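Local structure of endo-beta-mannanase (7BOB) at residues 47-52 / 91-96; 278-283 / 313-318. The protein probably cleaves beta-1,4-mannosidic bonds as a homotrimeric exo-acting beta-mannosidase of glycoside hydrolase family 5, active in the hindgut of a wood-feeding termite. One frame throughout, in Å; residues are numbered along the deposited sequence.

In the fold
Both contacts belong to the (beta/alpha)8 barrel of the catalytic domain, and their centres lie about 15 Å apart. Contact 1 is partly buried at the barrel's outside, where helix 39-51 meets the turn leading into strand 94-101; contact 2 is wholly buried and joins the neighbouring strands 277-282 and 311-316. The chemistry follows the place: a side-chain salt bridge near the surface with a small leucine-methionine contact beneath it in the first, main-chain hydrogen bonds with aromatic and aliphatic packing in the second. The two meet inside the barrel, where Gln-96 OE1 lies 2.9 Å from Gln-280 NE2, probably a hydrogen bond between side-chain amides.

Contact 1: 47-52 / 91-96; sequences DLMASL and RGLRPQ
Arg-91 and Asp-47 form a salt bridge across the outer side of this contact, NE donating to OD1 at 2.7 Å. The carboxylate oxygen lies at the edge of the guanidinium group and almost in its plane, yet the donor comes in from 41° above the carboxylate plane, and the two flat groups are turned 37° apart. With CG anti to its own carbonyl carbon (chi1 -68°) and the chain extended from there to NE, Arg-91 runs alongside the helix and also brings CD to 3.3 Å from OD1. Its NH1 bonds to the carbonyl of Ala-87, which helps fix the turn of the guanidinium group. With an alanine here, Asp-47 would probably lose its charged mate and the Ala-87 carbonyl a donor. Deeper in, Leu-93 places CD1 4.0 Å from Met-49 CB, while its CD2 lies near the backbone of Ala-50, whose CB packs 3.3 Å from Arg-91 O. Gly-92, with positive phi, is the C-prime residue of the Schellman motif ending helix 75-89. Leu-93 packs between Cys-88 of that helix and Leu-46 of helix 39-51, and Met-49 carries the second of these helices onto Val-57 of strand 56-62.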
ATOM      1  N   ASP A  47      48.403  -7.185  -8.863  1.00 50.03           N
ATOM      2  CA  ASP A  47      49.687  -6.735  -8.318  1.00 49.76           C
ATOM      3  C   ASP A  47      49.486  -5.577  -7.351  1.00 50.16           C
ATOM      4  O   ASP A  47      50.056  -5.554  -6.256  1.00 48.66           O
ATOM      5  CB  ASP A  47      50.632  -6.299  -9.439  1.00 46.73           C
ATOM      6  CG  ASP A  47      51.269  -7.468 -10.170  1.00 51.53           C
ATOM      7  OD1 ASP A  47      51.276  -8.597  -9.635  1.00 52.63           O
ATOM      8  OD2 ASP A  47      51.756  -7.245 -11.299  1.00 50.21           O
ATOM      9  N   LEU A  48      48.656  -4.602  -7.735  1.00 54.43           N
ATOM     10  CA  LEU A  48      48.434  -3.464  -6.852  1.00 50.65           C
ATOM     11  C   LEU A  48      47.811  -3.914  -5.537  1.00 49.84           C
ATOM     12  O   LEU A  48      48.190  -3.429  -4.462  1.00 52.53           O
ATOM     13  CB  LEU A  48      47.571  -2.418  -7.548  1.00 50.71           C
ATOM     14  CG  LEU A  48      47.445  -1.144  -6.713  1.00 59.96           C
ATOM     15  CD1 LEU A  48      48.819  -0.621  -6.250  1.00 55.62           C
ATOM     16  CD2 LEU A  48      46.664  -0.091  -7.501  1.00 59.77           C
ATOM     17  N   MET A  49      46.879  -4.868  -5.596  1.00 51.24           N
ATOM     18  CA  MET A  49      46.274  -5.377  -4.367  1.00 49.37           C
ATOM     19  C   MET A  49      47.330  -6.015  -3.480  1.00 49.14           C
ATOM     20  O   MET A  49      47.450  -5.674  -2.301  1.00 51.41           O
ATOM     21  CB  MET A  49      45.172  -6.392  -4.685  1.00 46.58           C
ATOM     22  CG  MET A  49      43.957  -5.842  -5.458  1.00 47.47           C
ATOM     23  SD  MET A  49      42.918  -7.230  -5.923  1.00 49.83           S
ATOM     24  CE  MET A  49      41.532  -6.407  -6.738  1.00 45.73           C
ATOM     25  N   ALA A  50      48.121  -6.938  -4.045  1.00 50.53           N
ATOM     26  CA  ALA A  50      49.158  -7.605  -3.264  1.00 49.42           C
ATOM     27  C   ALA A  50      50.097  -6.595  -2.625  1.00 47.74           C
ATOM     28  O   ALA A  50      50.431  -6.716  -1.442  1.00 48.22           O
ATOM     29  CB  ALA A  50      49.924  -8.590  -4.142  1.00 47.12           C
ATOM     30  N   SER A  51      50.481  -5.557  -3.373  1.00 46.73           N
ATOM     31  CA  SER A  51      51.397  -4.551  -2.840  1.00 48.74           C
ATOM     32  C   SER A  51      50.801  -3.741  -1.689  1.00 53.36           C
ATOM     33  O   SER A  51      51.558  -3.168  -0.902  1.00 53.75           O
ATOM     34  CB  SER A  51      51.847  -3.609  -3.958  1.00 52.11           C
ATOM     35  OG  SER A  51      50.900  -2.571  -4.173  1.00 61.36           O
ATOM     36  N   LEU A  52      49.474  -3.653  -1.576  1.00 54.19           N
ATOM     37  CA  LEU A  52      48.867  -2.963  -0.444  1.00 53.24           C
ATOM     38  C   LEU A  52      48.691  -3.862   0.772  1.00 53.86           C
ATOM     39  O   LEU A  52      48.154  -3.406   1.778  1.00 52.77           O
ATOM     40  CB  LEU A  52      47.509  -2.368  -0.829  1.00 53.15           C
ATOM     41  CG  LEU A  52      47.574  -1.272  -1.889  1.00 53.45           C
ATOM     42  CD1 LEU A  52      46.186  -1.007  -2.434  1.00 49.22           C
ATOM     43  CD2 LEU A  52      48.216  -0.013  -1.317  1.00 52.47           C
ATOM     44  N   ARG A  91      50.020 -14.383  -6.596  1.00 46.99           N
ATOM     45  CA  ARG A  91      50.253 -13.078  -5.998  1.00 44.30           C
ATOM     46  C   ARG A  91      49.798 -13.023  -4.553  1.00 45.84           C
ATOM     47  O   ARG A  91      49.685 -11.925  -3.997  1.00 50.49           O
ATOM     48  CB  ARG A  91      49.569 -11.984  -6.815  1.00 50.61           C
ATOM     49  CG  ARG A  91      50.220 -11.816  -8.151  1.00 51.32           C
ATOM     50  CD  ARG A  91      49.313 -11.190  -9.216  1.00 46.93           C
ATOM     51  NE  ARG A  91      50.189 -10.938 -10.344  1.00 46.57           N
ATOM     52  CZ  ARG A  91      50.459 -11.833 -11.298  1.00 50.08           C
ATOM     53  NH1 ARG A  91      49.847 -13.013 -11.309  1.00 49.36           N
ATOM     54  NH2 ARG A  91      51.340 -11.534 -12.244  1.00 43.14           N
ATOM     55  N   GLY A  92      49.541 -14.172  -3.932  1.00 47.32           N
ATOM     56  CA  GLY A  92      49.180 -14.188  -2.526  1.00 47.39           C
ATOM     57  C   GLY A  92      47.768 -13.721  -2.235  1.00 48.45           C
ATOM     58  O   GLY A  92      47.472 -13.325  -1.104  1.00 51.40           O
ATOM     59  N   LEU A  93      46.887 -13.734  -3.227  1.00 50.90           N
ATOM     60  CA  LEU A  93      45.500 -13.322  -3.050  1.00 48.13           C
ATOM     61  C   LEU A  93      44.628 -14.569  -3.111  1.00 52.46           C
ATOM     62  O   LEU A  93      44.678 -15.317  -4.099  1.00 56.01           O
ATOM     63  CB  LEU A  93      45.099 -12.312  -4.123  1.00 46.71           C
ATOM     64  CG  LEU A  93      45.978 -11.062  -4.165  1.00 47.36           C
ATOM     65  CD1 LEU A  93      45.676 -10.266  -5.421  1.00 47.80           C
ATOM     66  CD2 LEU A  93      45.784 -10.211  -2.909  1.00 45.24           C
ATOM     67  N   ARG A  94      43.858 -14.810  -2.044  1.00 50.91           N
ATOM     68  CA  ARG A  94      42.872 -15.885  -1.996  1.00 51.32           C
ATOM     69  C   ARG A  94      41.585 -15.410  -2.663  1.00 52.42           C
ATOM     70  O   ARG A  94      40.935 -14.474  -2.180  1.00 52.29           O
ATOM     71  CB  ARG A  94      42.603 -16.337  -0.551  1.00 53.28           C
ATOM     72  CG  ARG A  94      43.874 -16.632   0.260  1.00 58.94           C
ATOM     73  CD  ARG A  94      43.588 -17.271   1.630  1.00 60.93           C
ATOM     74  NE  ARG A  94      43.141 -18.657   1.496  1.00 65.61           N
ATOM     75  CZ  ARG A  94      43.780 -19.716   1.997  1.00 67.35           C
ATOM     76  NH1 ARG A  94      44.916 -19.566   2.685  1.00 60.31           N
ATOM     77  NH2 ARG A  94      43.271 -20.935   1.801  1.00 64.53           N
ATOM     78  N   PRO A  95      41.193 -16.015  -3.781  1.00 54.86           N
ATOM     79  CA  PRO A  95      39.967 -15.577  -4.458  1.00 49.29           C
ATOM     80  C   PRO A  95      38.730 -15.957  -3.660  1.00 49.97           C
ATOM     81  O   PRO A  95      38.648 -17.037  -3.072  1.00 50.02           O
ATOM     82  CB  PRO A  95      40.016 -16.317  -5.799  1.00 49.05           C
ATOM     83  CG  PRO A  95      40.910 -17.508  -5.545  1.00 55.49           C
ATOM     84  CD  PRO A  95      41.910 -17.070  -4.522  1.00 48.23           C
ATOM     85  N   GLN A  96      37.752 -15.061  -3.639  1.00 44.72           N
ATOM     86  CA  GLN A  96      36.449 -15.383  -3.065  1.00 48.90           C
ATOM     87  C   GLN A  96      35.459 -15.260  -4.209  1.00 49.13           C
ATOM     88  O   GLN A  96      34.939 -14.168  -4.476  1.00 46.69           O
ATOM     89  CB  GLN A  96      36.086 -14.480  -1.885  1.00 45.98           C
ATOM     90  CG  GLN A  96      34.799 -14.918  -1.203  1.00 46.94           C
ATOM     91  CD  GLN A  96      34.451 -14.058   0.012  1.00 52.73           C
ATOM     92  OE1 GLN A  96      33.626 -13.153  -0.069  1.00 49.85           O
ATOM     93  NE2 GLN A  96      35.103 -14.333   1.139  1.00 48.82           N
TER

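Contact 2: 278-283 / 313-318; sequences LLQEFG and GYLWWC
Strands 277-282 and 311-316, the seventh and eighth of the barrel, pair in parallel through Leu-279 with Tyr-314 and Phe-282 with Trp-316, the register slipping by one residue at a beta bulge between them. Leu-279 O takes the N-H of Leu-315 at 3.1 Å. Beyond the bulge Leu-315 O accepts from Phe-282 N, and Phe-282 O from Trp-317 N at 2.9 Å. Phe-282 holds its ring between its own N and carbonyl carbon (chi1 75°), which turns it across Trp-316: Trp-316 CE3, on the indole edge, comes within 3.6 Å of Phe-282 CE2, in an offset edge-to-face pair with the indole edge toward the phenyl face and planes at 85°. Gly-283 CA sits over one face of the same indole, 4.1 Å from the centroid of its six-membered ring. Helix 292-309 links the two strands as a beta-alpha-beta unit and lays Leu-299 and Leu-303 against Phe-282 on this side. Glu-281, on the opposite side, stands at the end of strand seven, a position consistent with the nucleophile of family 5 hydrolases. Its extended chain runs alongside Trp-317, CD lying 3.5 Å from CE3, while Tyr-242 and Arg-58 bind its carboxylate. A cis peptide follows Trp-317, as known after the eighth strand in this family. Nearer the strand starts, Leu-278 CD1 presses tightly on Gly-313 CA at 3.4 Å, where glycine leaves room for it.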
ATOM      1  N   LEU A 278      31.598 -12.216   8.153  1.00 47.90           N
ATOM      2  CA  LEU A 278      32.566 -11.505   7.335  1.00 45.10           C
ATOM      3  C   LEU A 278      31.981 -10.167   6.904  1.00 47.59           C
ATOM      4  O   LEU A 278      30.877 -10.123   6.345  1.00 43.75           O
ATOM      5  CB  LEU A 278      32.920 -12.335   6.088  1.00 45.40           C
ATOM      6  CG  LEU A 278      33.792 -11.666   5.028  1.00 45.97           C
ATOM      7  CD1 LEU A 278      35.129 -11.350   5.681  1.00 45.53           C
ATOM      8  CD2 LEU A 278      34.043 -12.541   3.782  1.00 45.19           C
ATOM      9  N   LEU A 279      32.723  -9.082   7.134  1.00 47.48           N
ATOM     10  CA  LEU A 279      32.333  -7.789   6.574  1.00 43.35           C
ATOM     11  C   LEU A 279      32.700  -7.826   5.101  1.00 44.54           C
ATOM     12  O   LEU A 279      33.747  -7.329   4.674  1.00 47.21           O
ATOM     13  CB  LEU A 279      33.015  -6.631   7.293  1.00 45.85           C
ATOM     14  CG  LEU A 279      32.515  -5.241   6.886  1.00 46.98           C
ATOM     15  CD1 LEU A 279      31.035  -5.101   7.198  1.00 43.80           C
ATOM     16  CD2 LEU A 279      33.309  -4.094   7.540  1.00 43.74           C
ATOM     17  N   GLN A 280      31.813  -8.441   4.310  1.00 43.65           N
ATOM     18  CA  GLN A 280      32.133  -8.799   2.931  1.00 42.81           C
ATOM     19  C   GLN A 280      32.126  -7.607   1.987  1.00 46.41           C
ATOM     20  O   GLN A 280      32.704  -7.686   0.889  1.00 42.47           O
ATOM     21  CB  GLN A 280      31.143  -9.841   2.442  1.00 46.30           C
ATOM     22  CG  GLN A 280      31.505 -10.494   1.115  1.00 45.99           C
ATOM     23  CD  GLN A 280      30.434 -11.445   0.700  1.00 47.03           C
ATOM     24  OE1 GLN A 280      29.247 -11.106   0.752  1.00 44.37           O
ATOM     25  NE2 GLN A 280      30.827 -12.654   0.314  1.00 45.29           N
ATOM     26  N   GLU A 281      31.488  -6.512   2.395  1.00 45.22           N
ATOM     27  CA  GLU A 281      31.411  -5.281   1.618  1.00 46.02           C
ATOM     28  C   GLU A 281      31.282  -4.140   2.608  1.00 47.47           C
ATOM     29  O   GLU A 281      30.364  -4.149   3.434  1.00 46.38           O
ATOM     30  CB  GLU A 281      30.187  -5.232   0.692  1.00 42.84           C
ATOM     31  CG  GLU A 281      30.235  -6.018  -0.590  1.00 47.40           C
ATOM     32  CD  GLU A 281      28.948  -5.791  -1.410  1.00 46.75           C
ATOM     33  OE1 GLU A 281      28.286  -4.733  -1.220  1.00 45.45           O
ATOM     34  OE2 GLU A 281      28.580  -6.680  -2.200  1.00 46.06           O
ATOM     35  N   PHE A 282      32.157  -3.150   2.493  1.00 41.14           N
ATOM     36  CA  PHE A 282      31.934  -1.899   3.182  1.00 43.68           C
ATOM     37  C   PHE A 282      32.530  -0.804   2.320  1.00 43.46           C
ATOM     38  O   PHE A 282      33.477  -1.044   1.569  1.00 40.60           O
ATOM     39  CB  PHE A 282      32.554  -1.916   4.587  1.00 45.60           C
ATOM     40  CG  PHE A 282      34.029  -1.781   4.568  1.00 45.00           C
ATOM     41  CD1 PHE A 282      34.832  -2.876   4.278  1.00 41.95           C
ATOM     42  CD2 PHE A 282      34.620  -0.544   4.782  1.00 44.79           C
ATOM     43  CE1 PHE A 282      36.217  -2.741   4.243  1.00 45.80           C
ATOM     44  CE2 PHE A 282      35.995  -0.399   4.739  1.00 43.88           C
ATOM     45  CZ  PHE A 282      36.798  -1.501   4.474  1.00 44.29           C
ATOM     46  N   GLY A 283      31.966   0.391   2.411  1.00 43.64           N
ATOM     47  CA  GLY A 283      32.453   1.474   1.576  1.00 47.09           C
ATOM     48  C   GLY A 283      31.962   2.798   2.097  1.00 44.57           C
ATOM     49  O   GLY A 283      31.065   2.851   2.940  1.00 45.74           O
ATOM     50  N   GLY A 313      36.799 -10.374   8.951  1.00 50.18           N
ATOM     51  CA  GLY A 313      37.448 -10.007   7.704  1.00 48.61           C
ATOM     52  C   GLY A 313      36.781  -8.799   7.081  1.00 46.59           C
ATOM     53  O   GLY A 313      35.657  -8.450   7.460  1.00 47.09           O
ATOM     54  N   TYR A 314      37.466  -8.134   6.148  1.00 45.42           N
ATOM     55  CA  TYR A 314      37.083  -6.793   5.705  1.00 48.29           C
ATOM     56  C   TYR A 314      37.417  -6.652   4.231  1.00 49.42           C
ATOM     57  O   TYR A 314      38.592  -6.716   3.855  1.00 48.98           O
ATOM     58  CB  TYR A 314      37.798  -5.699   6.523  1.00 44.24           C
ATOM     59  CG  TYR A 314      37.748  -5.957   8.009  1.00 47.89           C
ATOM     60  CD1 TYR A 314      36.779  -5.354   8.825  1.00 42.26           C
ATOM     61  CD2 TYR A 314      38.664  -6.822   8.600  1.00 47.49           C
ATOM     62  CE1 TYR A 314      36.735  -5.617  10.182  1.00 45.74           C
ATOM     63  CE2 TYR A 314      38.622  -7.095   9.935  1.00 49.43           C
ATOM     64  CZ  TYR A 314      37.664  -6.497  10.729  1.00 51.40           C
ATOM     65  OH  TYR A 314      37.670  -6.798  12.069  1.00 54.09           O
ATOM     66  N   LEU A 315      36.392  -6.445   3.407  1.00 45.22           N
ATOM     67  CA  LEU A 315      36.550  -6.302   1.964  1.00 46.89           C
ATOM     68  C   LEU A 315      35.878  -5.014   1.516  1.00 46.91           C
ATOM     69  O   LEU A 315      34.666  -4.846   1.688  1.00 44.68           O
ATOM     70  CB  LEU A 315      35.960  -7.502   1.212  1.00 45.10           C
ATOM     71  CG  LEU A 315      36.519  -8.876   1.592  1.00 47.37           C
ATOM     72  CD1 LEU A 315      35.823  -9.960   0.795  1.00 49.87           C
ATOM     73  CD2 LEU A 315      38.017  -8.905   1.355  1.00 47.29           C
ATOM     74  N   TRP A 316      36.665  -4.118   0.942  1.00 44.66           N
ATOM     75  CA  TRP A 316      36.176  -2.824   0.513  1.00 46.11           C
ATOM     76  C   TRP A 316      35.390  -2.932  -0.796  1.00 44.86           C
ATOM     77  O   TRP A 316      35.655  -3.799  -1.634  1.00 46.49           O
ATOM     78  CB  TRP A 316      37.365  -1.884   0.361  1.00 43.49           C
ATOM     79  CG  TRP A 316      37.087  -0.637  -0.374  1.00 44.12           C
ATOM     80  CD1 TRP A 316      37.168  -0.440  -1.723  1.00 44.72           C
ATOM     81  CD2 TRP A 316      36.713   0.614   0.196  1.00 43.98           C
ATOM     82  NE1 TRP A 316      36.871   0.863  -2.025  1.00 43.04           N
ATOM     83  CE2 TRP A 316      36.580   1.531  -0.862  1.00 44.87           C
ATOM     84  CE3 TRP A 316      36.493   1.052   1.505  1.00 44.17           C
ATOM     85  CZ2 TRP A 316      36.207   2.861  -0.657  1.00 43.41           C
ATOM     86  CZ3 TRP A 316      36.132   2.375   1.710  1.00 45.18           C
ATOM     87  CH2 TRP A 316      36.003   3.265   0.635  1.00 45.86           C
ATOM     88  N   TRP A 317      34.410  -2.035  -0.966  1.00 43.41           N
ATOM     89  CA  TRP A 317      33.698  -1.862  -2.235  1.00 45.68           C
ATOM     90  C   TRP A 317      33.986  -0.471  -2.786  1.00 44.77           C
ATOM     91  O   TRP A 317      33.631   0.521  -2.154  1.00 48.57           O
ATOM     92  CB  TRP A 317      32.168  -2.031  -2.094  1.00 44.75           C
ATOM     93  CG  TRP A 317      31.601  -2.088  -3.481  1.00 44.70           C
ATOM     94  CD1 TRP A 317      31.442  -1.038  -4.352  1.00 43.55           C
ATOM     95  CD2 TRP A 317      31.253  -3.271  -4.209  1.00 46.39           C
ATOM     96  NE1 TRP A 317      30.994  -1.502  -5.576  1.00 49.40           N
ATOM     97  CE2 TRP A 317      30.866  -2.866  -5.513  1.00 47.27           C
ATOM     98  CE3 TRP A 317      31.198  -4.628  -3.879  1.00 45.83           C
ATOM     99  CZ2 TRP A 317      30.459  -3.776  -6.491  1.00 45.17           C
ATOM    100  CZ3 TRP A 317      30.793  -5.542  -4.865  1.00 44.71           C
ATOM    101  CH2 TRP A 317      30.435  -5.106  -6.147  1.00 44.92           C
ATOM    102  N   CYS A 318      34.580  -0.383  -3.975  1.00 45.56           N
ATOM    103  CA  CYS A 318      35.192  -1.492  -4.700  1.00 46.68           C
ATOM    104  C   CYS A 318      36.622  -1.023  -5.077  1.00 46.74           C
ATOM    105  O   CYS A 318      37.026   0.103  -4.736  1.00 43.64           O
ATOM    106  CB  CYS A 318      34.354  -1.867  -5.934  1.00 46.77           C
ATOM    107  SG  CYS A 318      34.258  -0.502  -7.113  1.00 48.06           S
TER